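Local structure of putative glycyl-glycine endopeptidase lytM (Ruminococcus gnavus, 3NYY) at residues 30-44 with 59-71. The protein probably acts as a metal-dependent endopeptidase of the M23 peptidase family. Numbering follows the deposited sequence.
Sequences YLKQAADPGRDVGLY and VSPSGFQKLYRQW. With SO4 (sulfate ion), chain G; SO4 (sulfate ion), chain F.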
loop_
_atom_site.group_PDB
_atom_site.type_symbol
_atom_site.label_atom_id
_atom_site.label_comp_id
_atom_site.label_asym_id
_atom_site.label_seq_id
_atom_site.Cartn_x
_atom_site.Cartn_y
_atom_site.Cartn_z
ATOM N N TYR A 30 -13.555 14.638 11.037
ATOM C CA TYR A 30 -14.374 14.805 12.237
ATOM C C TYR A 30 -13.827 13.983 13.382
ATOM O O TYR A 30 -13.770 14.445 14.522
ATOM C CB TYR A 30 -15.854 14.477 11.944
ATOM C CG TYR A 30 -16.645 14.453 13.239
ATOM C CD1 TYR A 30 -17.190 15.605 13.781
ATOM C CD2 TYR A 30 -16.753 13.268 13.943
ATOM C CE1 TYR A 30 -17.868 15.540 15.008
ATOM C CE2 TYR A 30 -17.357 13.202 15.132
ATOM C CZ TYR A 30 -17.934 14.314 15.659
ATOM O OH TYR A 30 -18.549 14.155 16.887
ATOM N N LEU A 31 -13.432 12.747 13.094
ATOM C CA LEU A 31 -13.026 11.804 14.150
ATOM C C LEU A 31 -11.799 12.257 14.930
ATOM O O LEU A 31 -11.707 12.003 16.121
ATOM C CB LEU A 31 -12.857 10.394 13.567
ATOM C CG LEU A 31 -14.183 9.702 13.265
ATOM C CD1 LEU A 31 -13.918 8.405 12.430
ATOM C CD2 LEU A 31 -14.994 9.369 14.542
ATOM N N LYS A 32 -10.915 12.991 14.281
ATOM C CA LYS A 32 -9.711 13.488 14.975
ATOM C C LYS A 32 -10.034 14.429 16.145
ATOM O O LYS A 32 -9.192 14.594 17.038
ATOM C CB LYS A 32 -8.799 14.251 14.037
ATOM C CG LYS A 32 -8.302 13.485 12.818
ATOM C CD LYS A 32 -7.089 12.615 13.066
ATOM C CE LYS A 32 -6.201 12.566 11.787
ATOM N NZ LYS A 32 -6.905 12.018 10.561
ATOM N N GLN A 33 -11.213 15.057 16.112
ATOM C CA GLN A 33 -11.617 15.988 17.169
ATOM C C GLN A 33 -12.703 15.432 18.084
ATOM O O GLN A 33 -13.193 16.130 18.968
ATOM C CB GLN A 33 -12.066 17.306 16.533
ATOM C CG GLN A 33 -10.993 17.918 15.639
ATOM C CD GLN A 33 -9.654 18.021 16.334
ATOM O OE1 GLN A 33 -9.548 18.585 17.423
ATOM N NE2 GLN A 33 -8.618 17.474 15.708
ATOM N N ALA A 34 -13.088 14.163 17.891
ATOM C CA ALA A 34 -14.215 13.609 18.611
ATOM C C ALA A 34 -13.755 13.069 19.950
ATOM O O ALA A 34 -12.775 12.375 20.001
ATOM C CB ALA A 34 -14.860 12.478 17.796
ATOM N N ALA A 35 -14.522 13.340 21.004
ATOM C CA ALA A 35 -14.203 12.835 22.329
ATOM C C ALA A 35 -14.375 11.315 22.410
ATOM O O ALA A 35 -13.668 10.646 23.145
ATOM C CB ALA A 35 -15.093 13.504 23.357
ATOM N N ASP A 36 -15.339 10.790 21.660
ATOM C CA ASP A 36 -15.723 9.363 21.743
ATOM C C ASP A 36 -15.818 8.880 20.303
ATOM O O ASP A 36 -16.917 8.790 19.725
ATOM C CB ASP A 36 -17.049 9.248 22.493
ATOM C CG ASP A 36 -17.437 7.804 22.836
ATOM O OD1 ASP A 36 -16.880 6.819 22.265
ATOM O OD2 ASP A 36 -18.321 7.685 23.717
ATOM N N PRO A 37 -14.661 8.603 19.689
ATOM C CA PRO A 37 -14.686 8.284 18.257
ATOM C C PRO A 37 -15.401 6.993 17.931
ATOM O O PRO A 37 -16.091 6.938 16.882
ATOM C CB PRO A 37 -13.204 8.227 17.876
ATOM C CG PRO A 37 -12.542 7.867 19.173
ATOM C CD PRO A 37 -13.291 8.607 20.221
ATOM N N GLY A 38 -15.307 5.982 18.805
ATOM C CA GLY A 38 -16.022 4.721 18.595
ATOM C C GLY A 38 -17.536 4.943 18.553
ATOM O O GLY A 38 -18.258 4.427 17.669
ATOM N N ARG A 39 -18.042 5.717 19.491
ATOM C CA ARG A 39 -19.462 6.039 19.499
ATOM C C ARG A 39 -19.876 6.730 18.215
ATOM O O ARG A 39 -20.903 6.371 17.634
ATOM C CB ARG A 39 -19.826 6.945 20.672
ATOM C CG ARG A 39 -21.309 7.109 20.856
ATOM C CD ARG A 39 -21.630 8.303 21.759
ATOM N NE ARG A 39 -21.409 9.558 21.022
ATOM C CZ ARG A 39 -21.855 10.769 21.406
ATOM N NH1 ARG A 39 -22.534 10.900 22.530
ATOM N NH2 ARG A 39 -21.646 11.825 20.627
ATOM N N ASP A 40 -19.137 7.768 17.830
ATOM C CA ASP A 40 -19.530 8.611 16.705
ATOM C C ASP A 40 -19.424 7.892 15.367
ATOM O O ASP A 40 -20.331 7.999 14.543
ATOM C CB ASP A 40 -18.766 9.926 16.720
ATOM C CG ASP A 40 -19.150 10.809 17.901
ATOM O OD1 ASP A 40 -20.128 10.493 18.625
ATOM O OD2 ASP A 40 -18.449 11.831 18.097
ATOM N N VAL A 41 -18.390 7.076 15.186
ATOM C CA VAL A 41 -18.299 6.275 13.952
ATOM C C VAL A 41 -19.422 5.219 13.909
ATOM O O VAL A 41 -20.040 4.960 12.866
ATOM C CB VAL A 41 -16.886 5.656 13.719
ATOM C CG1 VAL A 41 -16.635 4.385 14.608
ATOM C CG2 VAL A 41 -16.677 5.447 12.227
ATOM N N GLY A 42 -19.746 4.653 15.058
ATOM C CA GLY A 42 -20.849 3.717 15.176
ATOM C C GLY A 42 -22.178 4.352 14.795
ATOM O O GLY A 42 -22.970 3.747 14.087
ATOM N N LEU A 43 -22.385 5.580 15.268
ATOM C CA LEU A 43 -23.602 6.338 14.923
ATOM C C LEU A 43 -23.664 6.700 13.447
ATOM O O LEU A 43 -24.718 6.648 12.827
ATOM C CB LEU A 43 -23.717 7.577 15.808
ATOM C CG LEU A 43 -24.025 7.242 17.276
ATOM C CD1 LEU A 43 -23.767 8.479 18.179
ATOM C CD2 LEU A 43 -25.431 6.708 17.474
ATOM N N TYR A 44 -22.533 7.081 12.899
ATOM C CA TYR A 44 -22.391 7.371 11.498
ATOM C C TYR A 44 -22.765 6.178 10.647
ATOM O O TYR A 44 -23.538 6.334 9.675
ATOM C CB TYR A 44 -20.962 7.819 11.240
ATOM C CG TYR A 44 -20.608 7.974 9.807
ATOM C CD1 TYR A 44 -21.041 9.086 9.090
ATOM C CD2 TYR A 44 -19.813 7.038 9.158
ATOM C CE1 TYR A 44 -20.699 9.261 7.757
ATOM C CE2 TYR A 44 -19.468 7.211 7.807
ATOM C CZ TYR A 44 -19.921 8.330 7.122
ATOM O OH TYR A 44 -19.604 8.489 5.809
ATOM N N VAL A 59 -22.711 16.669 10.371
ATOM C CA VAL A 59 -21.546 15.928 10.877
ATOM C C VAL A 59 -20.855 16.873 11.862
ATOM O O VAL A 59 -19.952 17.638 11.508
ATOM C CB VAL A 59 -20.585 15.485 9.751
ATOM C CG1 VAL A 59 -19.282 14.934 10.339
ATOM C CG2 VAL A 59 -21.257 14.444 8.872
ATOM N N SER A 60 -21.322 16.816 13.105
ATOM C CA SER A 60 -20.922 17.759 14.143
ATOM C C SER A 60 -21.250 17.155 15.495
ATOM O O SER A 60 -22.079 16.234 15.577
ATOM C CB SER A 60 -21.700 19.075 14.003
ATOM O OG SER A 60 -23.073 18.934 14.364
ATOM N N PRO A 61 -20.650 17.699 16.566
ATOM C CA PRO A 61 -20.939 17.217 17.910
ATOM C C PRO A 61 -22.423 17.160 18.248
ATOM O O PRO A 61 -22.896 16.163 18.825
ATOM C CB PRO A 61 -20.197 18.233 18.810
ATOM C CG PRO A 61 -19.039 18.648 17.981
ATOM C CD PRO A 61 -19.559 18.699 16.570
ATOM N N SER A 62 -23.171 18.200 17.910
ATOM C CA SER A 62 -24.594 18.237 18.233
ATOM C C SER A 62 -25.396 17.226 17.387
ATOM O O SER A 62 -26.357 16.660 17.865
ATOM C CB SER A 62 -25.179 19.632 18.048
ATOM O OG SER A 62 -24.855 20.139 16.775
ATOM N N GLY A 63 -24.989 17.028 16.137
ATOM C CA GLY A 63 -25.615 16.016 15.274
ATOM C C GLY A 63 -25.452 14.616 15.859
ATOM O O GLY A 63 -26.401 13.849 15.911
ATOM N N PHE A 64 -24.257 14.316 16.355
ATOM C CA PHE A 64 -23.977 12.999 16.937
ATOM C C PHE A 64 -24.621 12.808 18.277
ATOM O O PHE A 64 -25.098 11.720 18.572
ATOM C CB PHE A 64 -22.473 12.701 16.992
ATOM C CG PHE A 64 -21.916 12.346 15.642
ATOM C CD1 PHE A 64 -22.330 11.159 14.990
ATOM C CD2 PHE A 64 -21.100 13.212 14.960
ATOM C CE1 PHE A 64 -21.861 10.882 13.704
ATOM C CE2 PHE A 64 -20.640 12.902 13.700
ATOM C CZ PHE A 64 -21.019 11.730 13.093
ATOM N N GLN A 65 -24.709 13.862 19.082
ATOM C CA GLN A 65 -25.405 13.724 20.349
ATOM C C GLN A 65 -26.893 13.403 20.163
ATOM O O GLN A 65 -27.480 12.608 20.912
ATOM C CB GLN A 65 -25.210 14.974 21.228
ATOM C CG GLN A 65 -25.656 14.764 22.663
ATOM C CD GLN A 65 -24.770 13.764 23.425
ATOM O OE1 GLN A 65 -23.594 13.562 23.090
ATOM N NE2 GLN A 65 -25.329 13.163 24.475
ATOM N N LYS A 66 -27.505 14.041 19.169
ATOM C CA LYS A 66 -28.876 13.758 18.778
ATOM C C LYS A 66 -29.064 12.285 18.362
ATOM O O LYS A 66 -29.979 11.608 18.829
ATOM C CB LYS A 66 -29.270 14.711 17.645
ATOM C CG LYS A 66 -30.722 14.651 17.212
ATOM C CD LYS A 66 -30.932 15.614 16.036
ATOM C CE LYS A 66 -32.368 15.652 15.537
ATOM N NZ LYS A 66 -33.178 16.600 16.350
ATOM N N LEU A 67 -28.178 11.804 17.489
ATOM C CA LEU A 67 -28.194 10.391 17.069
ATOM C C LEU A 67 -27.990 9.483 18.236
ATOM O O LEU A 67 -28.634 8.460 18.330
ATOM C CB LEU A 67 -27.137 10.117 16.013
ATOM C CG LEU A 67 -27.445 10.670 14.627
ATOM C CD1 LEU A 67 -26.243 10.605 13.662
ATOM C CD2 LEU A 67 -28.704 9.985 14.054
ATOM N N TYR A 68 -27.053 9.816 19.124
ATOM C CA TYR A 68 -26.843 8.999 20.309
ATOM C C TYR A 68 -28.121 8.825 21.160
ATOM O O TYR A 68 -28.479 7.708 21.571
ATOM C CB TYR A 68 -25.722 9.594 21.172
ATOM C CG TYR A 68 -25.609 8.947 22.533
ATOM C CD1 TYR A 68 -25.235 7.592 22.685
ATOM C CD2 TYR A 68 -25.903 9.676 23.682
ATOM C CE1 TYR A 68 -25.158 6.998 23.976
ATOM C CE2 TYR A 68 -25.837 9.088 24.966
ATOM C CZ TYR A 68 -25.455 7.750 25.095
ATOM O OH TYR A 68 -25.395 7.245 26.380
ATOM N N ARG A 69 -28.821 9.917 21.401
ATOM C CA ARG A 69 -30.022 9.846 22.258
ATOM C C ARG A 69 -31.131 8.972 21.648
ATOM O O ARG A 69 -31.916 8.365 22.369
ATOM C CB ARG A 69 -30.505 11.236 22.632
ATOM C CG ARG A 69 -29.540 11.927 23.639
ATOM C CD ARG A 69 -29.300 11.131 24.960
ATOM N NE ARG A 69 -30.464 11.044 25.866
ATOM C CZ ARG A 69 -30.895 12.033 26.667
ATOM N NH1 ARG A 69 -30.283 13.220 26.703
ATOM N NH2 ARG A 69 -31.961 11.840 27.443
ATOM N N GLN A 70 -31.137 8.872 20.325
ATOM C CA GLN A 70 -32.039 7.952 19.645
ATOM C C GLN A 70 -31.537 6.490 19.705
ATOM O O GLN A 70 -32.170 5.609 20.298
ATOM C CB GLN A 70 -32.170 8.405 18.196
ATOM C CG GLN A 70 -32.766 9.837 18.067
ATOM C CD GLN A 70 -32.784 10.371 16.619
ATOM O OE1 GLN A 70 -32.461 11.538 16.361
ATOM N NE2 GLN A 70 -33.172 9.530 15.692
ATOM N N TRP A 71 -30.346 6.259 19.140
ATOM C CA TRP A 71 -29.842 4.896 18.932
ATOM C C TRP A 71 -29.567 4.118 20.205
ATOM O O TRP A 71 -29.643 2.895 20.202
ATOM C CB TRP A 71 -28.601 4.898 18.000
ATOM C CG TRP A 71 -28.985 5.079 16.580
ATOM C CD1 TRP A 71 -29.056 6.233 15.910
ATOM C CD2 TRP A 71 -29.411 4.051 15.673
ATOM N NE1 TRP A 71 -29.485 6.020 14.625
ATOM C CE2 TRP A 71 -29.707 4.683 14.456
ATOM C CE3 TRP A 71 -29.596 2.680 15.785
ATOM C CZ2 TRP A 71 -30.175 3.998 13.355
ATOM C CZ3 TRP A 71 -30.042 1.992 14.680
ATOM C CH2 TRP A 71 -30.318 2.656 13.478
HETATM S S SO4 G . -21.694 21.957 17.428
HETATM O O1 SO4 G . -20.838 22.122 16.247
HETATM O O2 SO4 G . -20.918 21.796 18.663
HETATM O O3 SO4 G . -22.532 23.146 17.538
HETATM O O4 SO4 G . -22.496 20.757 17.248
HETATM S S SO4 F . -23.311 4.253 25.892
HETATM O O1 SO4 F . -22.772 4.463 24.544
HETATM O O2 SO4 F . -22.586 3.161 26.533
HETATM O O3 SO4 F . -23.166 5.483 26.644
HETATM O O4 SO4 F . -24.713 3.883 25.686
HETATM O O HOH W 1 -21.437 14.822 20.538
#
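Helices 37-44 and 61-71 cross at 76° with their axes 9.8 Å apart at closest approach, and Y30, from the preceding helix, meets the entry to 61-71. F64 is the central knob, set among Y30, R39, D40 and L43. One face of its ring takes D40 CB, 4.2 Å from the ring centroid in a CH-pi contact, and the D40 carboxylate stacks nearly parallel with the ring. The Y30 ring lies oblique to that of F64, with planes 40° apart and Y30 CZ 3.4 Å from F64 CD2. Y30 OH donates to D40 OD2 at 2.6 Å, from above the carboxylate plane. The other oxygen, D40 OD1, is gripped side-on by NE and NH2 of R39, a salt bridge lying in the guanidinium plane. A bend at chi3 (74°) turns that guanidinium across 61-71, where R39 NH1 donates almost straight to Q65 OE1 (2.9 Å) from above the amide carbonyl plane; a water links NH2 to P61 O, and Y68 CB packs over one face. Farther along, L43 fills a second hole, with L43 CD1 3.7 Å from Y68 CB and CD2 against W71 CB and L67. M27 and F55 also pack on F64, within the helical LytM N-terminal domain. A leucine in place of R39 would probably leave D40 without its counter-charge and Q65 OE1 without this donor, weakening the polar tie between the helices. With Y30 and R39 holding separate oxygens, the buried D40 carboxylate is fixed in rotation beside F64, and its charge is probably offset by an arginine that also bonds to the opposing helix.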